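PDB 5NTH: putative aminopeptidase from Leishmania major, which probably acts as a manganese-dependent leucyl aminopeptidase of the M17 family, removing residues from the amino termini of peptides, and here holds the inhibitor actinonin. Local coordinates for residues 368-373 with 385-390; 243-248 with 277-282; 110-115 with 453-458. All coordinates share one frame; numbering follows the deposited sequence.

Contact 1: residues 368-373 with 385-390. With MN (manganese (II) ion), chain D; MN (manganese (II) ion), chain C; BB2 (actinonin), chain E.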
loop_
_atom_site.group_PDB
_atom_site.type_symbol
_atom_site.label_atom_id
_atom_site.label_comp_id
_atom_site.label_asym_id
_atom_site.label_seq_id
_atom_site.Cartn_x
_atom_site.Cartn_y
_atom_site.Cartn_z
ATOM N N TYR A 368 1.936 -16.141 20.146
ATOM C CA TYR A 368 1.039 -15.319 20.906
ATOM C C TYR A 368 0.425 -14.375 19.897
ATOM O O TYR A 368 1.099 -13.914 18.987
ATOM C CB TYR A 368 1.776 -14.648 22.089
ATOM C CG TYR A 368 2.563 -13.360 21.851
ATOM C CD1 TYR A 368 3.580 -13.268 20.895
ATOM C CD2 TYR A 368 2.327 -12.240 22.658
ATOM C CE1 TYR A 368 4.303 -12.073 20.724
ATOM C CE2 TYR A 368 3.026 -11.054 22.487
ATOM C CZ TYR A 368 4.004 -10.968 21.527
ATOM O OH TYR A 368 4.658 -9.781 21.417
ATOM N N ARG A 369 -0.870 -14.146 20.059
ATOM C CA ARG A 369 -1.729 -13.643 19.004
ATOM C C ARG A 369 -2.093 -12.180 19.244
ATOM O O ARG A 369 -1.902 -11.652 20.332
ATOM C CB ARG A 369 -2.976 -14.524 18.944
ATOM C CG ARG A 369 -2.735 -16.046 18.877
ATOM C CD ARG A 369 -4.028 -16.831 19.107
ATOM N NE ARG A 369 -3.918 -18.296 18.977
ATOM C CZ ARG A 369 -3.565 -19.150 19.952
ATOM N NH1 ARG A 369 -3.255 -18.709 21.180
ATOM N NH2 ARG A 369 -3.512 -20.467 19.706
ATOM N N ASN A 370 -2.559 -11.495 18.213
ATOM C CA ASN A 370 -3.093 -10.164 18.431
ATOM C C ASN A 370 -4.474 -10.443 18.982
ATOM O O ASN A 370 -5.333 -10.871 18.221
ATOM C CB ASN A 370 -3.150 -9.341 17.149
ATOM C CG ASN A 370 -1.797 -9.209 16.495
ATOM O OD1 ASN A 370 -0.958 -8.448 16.933
ATOM N ND2 ASN A 370 -1.571 -9.991 15.453
ATOM N N ASP A 371 -4.630 -10.283 20.305
ATOM C CA ASP A 371 -5.855 -10.557 21.115
ATOM C C ASP A 371 -5.613 -11.401 22.382
ATOM O O ASP A 371 -6.413 -11.326 23.318
ATOM C CB ASP A 371 -7.017 -11.189 20.316
ATOM C CG ASP A 371 -7.825 -10.162 19.543
ATOM O OD1 ASP A 371 -7.599 -8.946 19.746
ATOM O OD2 ASP A 371 -8.666 -10.576 18.727
ATOM N N ASP A 372 -4.547 -12.206 22.406
ATOM C CA ASP A 372 -4.144 -12.936 23.624
ATOM C C ASP A 372 -3.973 -11.982 24.796
ATOM O O ASP A 372 -3.631 -10.815 24.637
ATOM C CB ASP A 372 -2.838 -13.742 23.420
ATOM C CG ASP A 372 -3.073 -15.124 22.779
ATOM O OD1 ASP A 372 -4.232 -15.407 22.428
ATOM O OD2 ASP A 372 -2.109 -15.917 22.619
ATOM N N VAL A 373 -4.236 -12.506 25.979
ATOM C CA VAL A 373 -4.165 -11.737 27.204
ATOM C C VAL A 373 -3.165 -12.436 28.063
ATOM O O VAL A 373 -3.245 -13.632 28.286
ATOM C CB VAL A 373 -5.505 -11.680 27.924
ATOM C CG1 VAL A 373 -5.335 -11.141 29.348
ATOM C CG2 VAL A 373 -6.478 -10.822 27.121
ATOM N N MET A 385 -2.216 -6.356 21.385
ATOM C CA MET A 385 -2.846 -5.880 20.144
ATOM C C MET A 385 -1.951 -5.967 18.928
ATOM O O MET A 385 -2.442 -6.040 17.795
ATOM C CB MET A 385 -3.266 -4.435 20.309
ATOM C CG MET A 385 -4.225 -4.198 21.451
ATOM S SD MET A 385 -5.902 -4.619 20.964
ATOM C CE MET A 385 -5.937 -6.402 21.061
ATOM N N ASN A 386 -0.646 -5.910 19.155
ATOM C CA ASN A 386 0.330 -6.082 18.111
ATOM C C ASN A 386 1.457 -6.890 18.642
ATOM O O ASN A 386 2.150 -6.419 19.550
ATOM C CB ASN A 386 0.872 -4.756 17.616
ATOM C CG ASN A 386 1.684 -4.927 16.348
ATOM O OD1 ASN A 386 2.734 -5.546 16.387
ATOM N ND2 ASN A 386 1.183 -4.436 15.216
ATOM N N THR A 387 1.689 -8.059 18.048
ATOM C CA THR A 387 2.739 -8.949 18.528
ATOM C C THR A 387 4.147 -8.449 18.167
ATOM O O THR A 387 5.145 -8.965 18.669
ATOM C CB THR A 387 2.566 -10.365 18.005
ATOM O OG1 THR A 387 2.725 -10.351 16.590
ATOM C CG2 THR A 387 1.199 -10.905 18.361
ATOM N N ASP A 388 4.248 -7.445 17.309
ATOM C CA ASP A 388 5.547 -6.859 17.016
ATOM C C ASP A 388 6.078 -5.861 18.064
ATOM O O ASP A 388 7.267 -5.456 17.985
ATOM C CB ASP A 388 5.545 -6.216 15.638
ATOM C CG ASP A 388 6.926 -5.971 15.126
ATOM O OD1 ASP A 388 7.949 -6.396 15.769
ATOM O OD2 ASP A 388 6.995 -5.298 14.090
ATOM N N ALA A 389 5.230 -5.483 19.025
ATOM C CA ALA A 389 5.680 -4.809 20.234
ATOM C C ALA A 389 5.938 -5.840 21.318
ATOM O O ALA A 389 5.280 -5.912 22.334
ATOM C CB ALA A 389 4.694 -3.762 20.681
ATOM N N GLU A 390 6.944 -6.640 21.057
ATOM C CA GLU A 390 7.384 -7.719 21.916
ATOM C C GLU A 390 8.445 -7.280 22.951
ATOM O O GLU A 390 8.673 -7.961 23.941
ATOM C CB GLU A 390 7.948 -8.820 21.008
ATOM C CG GLU A 390 9.410 -8.658 20.542
ATOM C CD GLU A 390 9.723 -7.440 19.649
ATOM O OE1 GLU A 390 8.812 -6.897 18.968
ATOM O OE2 GLU A 390 10.920 -7.016 19.596
HETATM MN MN MN D . 9.035 -5.921 17.338
HETATM MN MN MN C . 11.901 -5.773 18.530
HETATM C C5 BB2 E . 9.493 -1.721 16.375
HETATM C C3 BB2 E . 9.614 -3.142 16.836
HETATM O O4 BB2 E . 9.316 -4.000 16.053
HETATM N N1 BB2 E . 10.076 -3.446 18.041
HETATM O O2 BB2 E . 10.210 -4.803 18.412
HETATM C C6 BB2 E . 8.027 -1.395 16.115
HETATM C C12 BB2 E . 7.981 -0.276 15.124
HETATM O O13 BB2 E . 8.049 0.848 15.540
HETATM C C7 BB2 E . 7.344 -1.034 17.441
HETATM C C8 BB2 E . 5.890 -0.595 17.298
HETATM C C9 BB2 E . 4.983 -1.741 16.872
HETATM C C10 BB2 E . 4.171 -1.377 15.641
HETATM C C11 BB2 E . 3.061 -0.399 15.983
HETATM N N14 BB2 E . 7.892 -0.552 13.830
HETATM C C15 BB2 E . 7.885 0.510 12.829
HETATM C C16 BB2 E . 8.673 0.107 11.560
HETATM C C18 BB2 E . 8.119 0.673 10.243
HETATM C C17 BB2 E . 10.159 0.488 11.709
HETATM C C19 BB2 E . 6.466 0.985 12.626
HETATM O O20 BB2 E . 6.174 2.023 13.184
HETATM N N21 BB2 E . 5.561 0.315 11.877
HETATM C C22 BB2 E . 4.448 1.029 11.238
HETATM C C23 BB2 E . 5.467 -1.113 11.535
HETATM C C24 BB2 E . 4.574 -1.219 10.298
HETATM C C25 BB2 E . 4.028 0.170 10.032
HETATM C C26 BB2 E . 3.316 1.120 12.273
HETATM O O27 BB2 E . 3.663 1.975 13.372
#
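OD1 of Asn-370 accepts the backbone N-H of Thr-387, OD1 to N 2.9 Å. The bond is bent, 133° at the hydrogen, and the donor stands tilted 27° from the amide's carbonyl plane. The same oxygen lies 3.0 Å from Met-385 O, a second acceptor, so the tie rests on Thr-387 N. Thr-387 then crosses the Asn-370 side chain at about a right angle and lays its methyl on Tyr-368: CG2 sits 4.1 Å from the ring centroid, a CH-pi contact over the face. With chi1 at 65°, OG1 takes the place between the backbone N and C and is turned from the ring; it bonds to Gly-305 O and Ala-308 N. Farther along, Met-385 bends at chi2 and chi3, bringing CE to 3.3 Å from OD1 of Asp-371.

Asn-386 to Glu-390 begin the NTDAEGR signature of M17 aminopeptidases, folded as a type I turn from Asn-386 to Ala-389 with an Asx turn inside it: Asn-386 OD1 accepts from Asp-388 N at 2.6 Å. The turn faces a pair of manganese ions. Asp-388 grips one through both its backbone O and OD1, the latter at 2.0 Å, while Glu-390 spans the pair, OE1 on that ion and OE2 on the other. Actinonin O2 bridges both ions and its O4 reaches the Asp-388 ion. Asp-303 belongs to both metal sites, Lys-298 and Asp-321 to that of the other ion. The 368-373 loop also meets a second subunit: Arg-369 forms a salt bridge with Glu-360 of the second subunit, and Asn-370 O bonds to Tyr-302 OH of that same neighbour. CB of Glu-390 lies 3.5 Å from Tyr-368 OH.

Contact 2: residues 243-248 with 277-282; sequences LGVDMT and VTLRYR
This is an antiparallel strand pairing at one border of the mixed sheet of the catalytic domain: strand 246-251 is outermost within the chain and lies along strand 275-282. The chain leaves helix 229-243 at Gly-244, whose positive phi turns it into the edge strand. Asp-246 and Arg-280 form a hydrogen-bonded pair, Met-247 and Leu-279 a non-hydrogen-bonded one, and Thr-248 and Thr-278 a second hydrogen-bonded pair, whose N-to-O distances are both 2.8 Å.

Met-247 and Leu-279 lie side by side, CG to CD1 4.0 Å, on the face packed against Ala-240 of helix 229-243. Just before the strand, Val-245 directs CG1 to CD1 of Tyr-281 at 3.8 Å, its side chain crossing the tyrosine's at about a right angle. The other face carries the two threonines and a charged pair. Asp-246 and Arg-280 point the same way, and OD2 meets NH1 in a salt bridge of 3.3 Å, with carboxylate and guanidinium planes 39° apart. The arginine chain bends at chi3 (-45°), and NH1 faces the carboxylate. Beyond the last pair, a water donates to Thr-248 O at 3.1 Å and lies 3.2 Å from Thr-278 OG1, a hydroxyl also bonded to OG1 of Thr-355.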
loop_
_atom_site.group_PDB
_atom_site.type_symbol
_atom_site.label_atom_id
_atom_site.label_comp_id
_atom_site.label_asym_id
_atom_site.label_seq_id
_atom_site.Cartn_x
_atom_site.Cartn_y
_atom_site.Cartn_z
ATOM N N LEU A 243 34.486 -14.170 35.573
ATOM C CA LEU A 243 34.426 -13.041 36.504
ATOM C C LEU A 243 34.042 -13.431 37.927
ATOM O O LEU A 243 34.126 -12.602 38.811
ATOM C CB LEU A 243 33.451 -11.975 35.985
ATOM C CG LEU A 243 33.711 -11.446 34.568
ATOM C CD1 LEU A 243 32.583 -10.527 34.123
ATOM C CD2 LEU A 243 35.025 -10.711 34.486
ATOM N N GLY A 244 33.615 -14.671 38.154
ATOM C CA GLY A 244 33.374 -15.176 39.507
ATOM C C GLY A 244 32.150 -14.557 40.137
ATOM O O GLY A 244 32.194 -14.166 41.306
ATOM N N VAL A 245 31.058 -14.460 39.373
ATOM C CA VAL A 245 29.835 -13.746 39.825
ATOM C C VAL A 245 28.671 -14.710 39.949
ATOM O O VAL A 245 28.712 -15.814 39.403
ATOM C CB VAL A 245 29.455 -12.550 38.894
ATOM C CG1 VAL A 245 30.686 -11.711 38.563
ATOM C CG2 VAL A 245 28.796 -13.001 37.586
ATOM N N ASP A 246 27.621 -14.282 40.652
ATOM C CA ASP A 246 26.438 -15.128 40.799
ATOM C C ASP A 246 25.637 -15.012 39.494
ATOM O O ASP A 246 25.649 -13.976 38.825
ATOM C CB ASP A 246 25.589 -14.777 42.054
ATOM C CG ASP A 246 26.410 -14.771 43.379
ATOM O OD1 ASP A 246 27.394 -15.545 43.519
ATOM O OD2 ASP A 246 26.053 -13.986 44.300
ATOM N N MET A 247 24.981 -16.094 39.117
ATOM C CA MET A 247 24.167 -16.130 37.924
ATOM C C MET A 247 22.838 -16.785 38.261
ATOM O O MET A 247 22.797 -17.837 38.893
ATOM C CB MET A 247 24.867 -16.928 36.826
ATOM C CG MET A 247 24.211 -16.778 35.465
ATOM S SD MET A 247 25.020 -17.667 34.123
ATOM C CE MET A 247 24.675 -19.383 34.544
ATOM N N THR A 248 21.753 -16.166 37.815
ATOM C CA THR A 248 20.416 -16.769 37.898
ATOM C C THR A 248 19.825 -16.863 36.498
ATOM O O THR A 248 19.775 -15.865 35.780
ATOM C CB THR A 248 19.487 -15.937 38.802
ATOM O OG1 THR A 248 20.072 -15.843 40.118
ATOM C CG2 THR A 248 18.073 -16.575 38.867
ATOM N N VAL A 277 18.184 -14.257 32.055
ATOM C CA VAL A 277 19.506 -14.541 32.532
ATOM C C VAL A 277 19.963 -13.285 33.247
ATOM O O VAL A 277 19.923 -12.192 32.658
ATOM C CB VAL A 277 20.465 -14.843 31.381
ATOM C CG1 VAL A 277 21.832 -15.249 31.924
ATOM C CG2 VAL A 277 19.893 -15.919 30.474
ATOM N N THR A 278 20.381 -13.448 34.506
ATOM C CA THR A 278 20.855 -12.344 35.301
ATOM C C THR A 278 22.198 -12.684 35.921
ATOM O O THR A 278 22.354 -13.733 36.550
ATOM C CB THR A 278 19.896 -11.976 36.419
ATOM O OG1 THR A 278 18.688 -11.455 35.860
ATOM C CG2 THR A 278 20.543 -10.907 37.333
ATOM N N LEU A 279 23.154 -11.772 35.735
ATOM C CA LEU A 279 24.471 -11.838 36.350
ATOM C C LEU A 279 24.523 -10.721 37.351
ATOM O O LEU A 279 24.019 -9.628 37.078
ATOM C CB LEU A 279 25.578 -11.629 35.313
ATOM C CG LEU A 279 25.948 -12.866 34.499
ATOM C CD1 LEU A 279 24.805 -13.303 33.606
ATOM C CD2 LEU A 279 27.207 -12.636 33.674
ATOM N N ARG A 280 25.139 -10.983 38.500
ATOM C CA ARG A 280 25.275 -9.958 39.543
ATOM C C ARG A 280 26.543 -10.130 40.391
ATOM O O ARG A 280 26.922 -11.253 40.740
ATOM C CB ARG A 280 24.046 -9.961 40.438
ATOM C CG ARG A 280 23.801 -11.311 41.113
ATOM C CD ARG A 280 22.862 -11.214 42.307
ATOM N NE ARG A 280 23.195 -10.071 43.197
ATOM C CZ ARG A 280 23.813 -10.117 44.380
ATOM N NH1 ARG A 280 24.220 -11.265 44.913
ATOM N NH2 ARG A 280 24.021 -8.982 45.038
ATOM N N TYR A 281 27.164 -8.997 40.717
ATOM C CA TYR A 281 28.366 -8.925 41.551
ATOM C C TYR A 281 28.090 -8.027 42.735
ATOM O O TYR A 281 27.559 -6.918 42.544
ATOM C CB TYR A 281 29.524 -8.323 40.764
ATOM C CG TYR A 281 30.913 -8.457 41.370
ATOM C CD1 TYR A 281 31.438 -9.696 41.724
ATOM C CD2 TYR A 281 31.737 -7.343 41.505
ATOM C CE1 TYR A 281 32.748 -9.813 42.233
ATOM C CE2 TYR A 281 33.041 -7.430 42.014
ATOM C CZ TYR A 281 33.555 -8.669 42.389
ATOM O OH TYR A 281 34.853 -8.756 42.893
ATOM N N ARG A 282 28.407 -8.534 43.939
ATOM C CA ARG A 282 28.632 -7.696 45.115
ATOM C C ARG A 282 30.091 -7.274 45.118
ATOM O O ARG A 282 31.005 -8.115 45.078
ATOM C CB ARG A 282 28.316 -8.394 46.439
ATOM C CG ARG A 282 28.486 -7.479 47.699
ATOM C CD ARG A 282 27.975 -8.113 49.003
ATOM N NE ARG A 282 26.813 -8.948 48.654
ATOM C CZ ARG A 282 25.518 -8.708 48.913
ATOM N NH1 ARG A 282 24.612 -9.577 48.440
ATOM N NH2 ARG A 282 25.110 -7.659 49.647
HETATM O O HOH W 1 17.117 -14.206 35.771
#

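Contact 3: residues 110-115 with 453-458; sequences RTNCPY and GDLCYP
The two backbones run past each other in opposite directions without pairing, their CA atoms 5.7 Å apart at Cys-113 and Gly-453 but 7.6 Å at Thr-111 and Tyr-457. Side chains bridge the interval. Leu-455, just before strand 456-458, forks against the loop: CD1 comes to 3.4 Å from OD1 of Asn-112, while CD2 lies 4.0 Å from CB of Cys-113. The same amide oxygen also accepts from Cys-113 N, OD1 to N 2.6 Å, a poorly directed bond with the donor above the carbonyl plane. At the other end CG2 of Thr-111 approaches CE1 of Tyr-457 obliquely at 3.7 Å. A chi1 of 62° sets this methyl anti to the carbonyl carbon and leaves OG1 to bond with Tyr-461 O of a third subunit. Near Cys-113, Gly-453 closes helix 439-452 with a positive phi.

Segment 110-115 belongs to the macro-like N-terminal domain and segment 453-458 to the catalytic domain, so this is a seam between domains, and it is part of a subunit interface: Asn-112 ND2 bonds to Asp-118 of its own chain and to Glu-464 of the third subunit. Thr-111 O accepts from His-431 NE2. Between the two segments the buried contact is van der Waals packing; the polar groups of Thr-111 and Asn-112 ND2 turn to partners outside them, and the leucine's fit against Asn-112 and Cys-113 depends on shape rather than on a polar link.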
loop_
_atom_site.group_PDB
_atom_site.type_symbol
_atom_site.label_atom_id
_atom_site.label_comp_id
_atom_site.label_asym_id
_atom_site.label_seq_id
_atom_site.Cartn_x
_atom_site.Cartn_y
_atom_site.Cartn_z
ATOM N N ARG A 110 25.287 21.784 21.359
ATOM C CA ARG A 110 25.181 21.449 22.773
ATOM C C ARG A 110 24.856 19.944 23.007
ATOM O O ARG A 110 25.229 19.385 24.056
ATOM C CB ARG A 110 24.140 22.383 23.464
ATOM C CG ARG A 110 22.766 21.762 23.749
ATOM C CD ARG A 110 21.664 22.726 24.202
ATOM N NE ARG A 110 21.335 23.634 23.119
ATOM C CZ ARG A 110 20.143 23.839 22.553
ATOM N NH1 ARG A 110 19.029 23.245 22.960
ATOM N NH2 ARG A 110 20.087 24.702 21.535
ATOM N N THR A 111 24.141 19.321 22.043
ATOM C CA THR A 111 23.662 17.918 22.150
ATOM C C THR A 111 24.625 16.851 21.643
ATOM O O THR A 111 24.262 15.674 21.604
ATOM C CB THR A 111 22.376 17.683 21.333
ATOM O OG1 THR A 111 22.642 17.932 19.943
ATOM C CG2 THR A 111 21.230 18.564 21.824
ATOM N N ASN A 112 25.828 17.264 21.250
ATOM C CA ASN A 112 26.818 16.383 20.693
ATOM C C ASN A 112 28.056 16.394 21.560
ATOM O O ASN A 112 28.300 17.308 22.344
ATOM C CB ASN A 112 27.177 16.815 19.260
ATOM C CG ASN A 112 27.919 15.734 18.455
ATOM O OD1 ASN A 112 28.227 14.636 18.955
ATOM N ND2 ASN A 112 28.209 16.049 17.196
ATOM N N CYS A 113 28.831 15.343 21.392
ATOM C CA CYS A 113 30.020 15.138 22.140
ATOM C C CYS A 113 31.048 16.154 21.694
ATOM O O CYS A 113 31.406 16.189 20.521
ATOM C CB CYS A 113 30.504 13.722 21.877
ATOM S SG CYS A 113 32.222 13.493 22.291
ATOM N N PRO A 114 31.558 16.966 22.631
ATOM C CA PRO A 114 32.497 18.075 22.304
ATOM C C PRO A 114 33.864 17.643 21.746
ATOM O O PRO A 114 34.574 18.443 21.136
ATOM C CB PRO A 114 32.698 18.756 23.645
ATOM C CG PRO A 114 32.630 17.608 24.584
ATOM C CD PRO A 114 31.523 16.719 24.078
ATOM N N TYR A 115 34.217 16.381 21.972
ATOM C CA TYR A 115 35.413 15.784 21.384
ATOM C C TYR A 115 35.186 15.302 19.947
ATOM O O TYR A 115 36.136 14.931 19.291
ATOM C CB TYR A 115 35.868 14.590 22.231
ATOM C CG TYR A 115 35.857 14.849 23.720
ATOM C CD1 TYR A 115 36.400 16.035 24.251
ATOM C CD2 TYR A 115 35.297 13.930 24.598
ATOM C CE1 TYR A 115 36.385 16.290 25.612
ATOM C CE2 TYR A 115 35.262 14.181 25.970
ATOM C CZ TYR A 115 35.818 15.357 26.482
ATOM O OH TYR A 115 35.789 15.600 27.845
ATOM N N GLY A 453 30.508 9.615 23.933
ATOM C CA GLY A 453 30.222 9.491 22.510
ATOM C C GLY A 453 29.115 8.513 22.104
ATOM O O GLY A 453 28.978 8.213 20.919
ATOM N N ASP A 454 28.369 7.983 23.079
ATOM C CA ASP A 454 27.139 7.199 22.853
ATOM C C ASP A 454 25.972 8.151 23.172
ATOM O O ASP A 454 25.420 8.167 24.279
ATOM C CB ASP A 454 27.055 5.990 23.800
ATOM C CG ASP A 454 27.964 4.820 23.408
ATOM O OD1 ASP A 454 28.751 4.907 22.447
ATOM O OD2 ASP A 454 27.885 3.766 24.082
ATOM N N LEU A 455 25.585 8.927 22.181
ATOM C CA LEU A 455 24.673 10.030 22.397
ATOM C C LEU A 455 23.236 9.639 22.801
ATOM O O LEU A 455 22.799 8.504 22.662
ATOM C CB LEU A 455 24.655 10.930 21.166
ATOM C CG LEU A 455 26.006 11.375 20.614
ATOM C CD1 LEU A 455 25.810 12.251 19.384
ATOM C CD2 LEU A 455 26.797 12.121 21.658
ATOM N N CYS A 456 22.532 10.651 23.295
ATOM C CA CYS A 456 21.322 10.523 24.068
ATOM C C CYS A 456 20.527 11.773 23.949
ATOM O O CYS A 456 21.090 12.855 23.809
ATOM C CB CYS A 456 21.659 10.445 25.530
ATOM S SG CYS A 456 21.924 8.804 26.070
ATOM N N TYR A 457 19.212 11.632 24.095
ATOM C CA TYR A 457 18.365 12.803 24.131
ATOM C C TYR A 457 17.078 12.445 24.793
ATOM O O TYR A 457 16.546 11.393 24.493
ATOM C CB TYR A 457 18.132 13.364 22.743
ATOM C CG TYR A 457 17.644 14.752 22.828
ATOM C CD1 TYR A 457 18.528 15.802 22.957
ATOM C CD2 TYR A 457 16.282 15.026 22.861
ATOM C CE1 TYR A 457 18.069 17.119 23.080
ATOM C CE2 TYR A 457 15.806 16.328 22.993
ATOM C CZ TYR A 457 16.702 17.368 23.108
ATOM O OH TYR A 457 16.249 18.643 23.202
ATOM N N PRO A 458 16.595 13.304 25.713
ATOM C CA PRO A 458 15.348 13.097 26.434
ATOM C C PRO A 458 14.123 12.928 25.559
ATOM O O PRO A 458 13.966 13.640 24.600
ATOM C CB PRO A 458 15.200 14.405 27.236
ATOM C CG PRO A 458 16.594 14.860 27.474
ATOM C CD PRO A 458 17.250 14.550 26.168
#

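The three contacts lie well apart, with centres 32 Å (1 and 2), 35 Å (1 and 3) and 31 Å (2 and 3) from one another, and none touches another. Contacts 2 and 3 reach the same mixed sheet of the catalytic domain at its two outermost strands, 246-251 and 456-458, on opposite sides of the chain's centre. Along the sequence contact 2 closes before contact 1 opens, and both fall within the long span that contact 3 draws together, from residue 110 to 458. Contact 1 holds two manganese ligands, Asp-388 and Glu-390, in loops beside a second subunit, contact 2 builds one sheet border, and contact 3 joins the N-terminal domain to the other border near a third subunit.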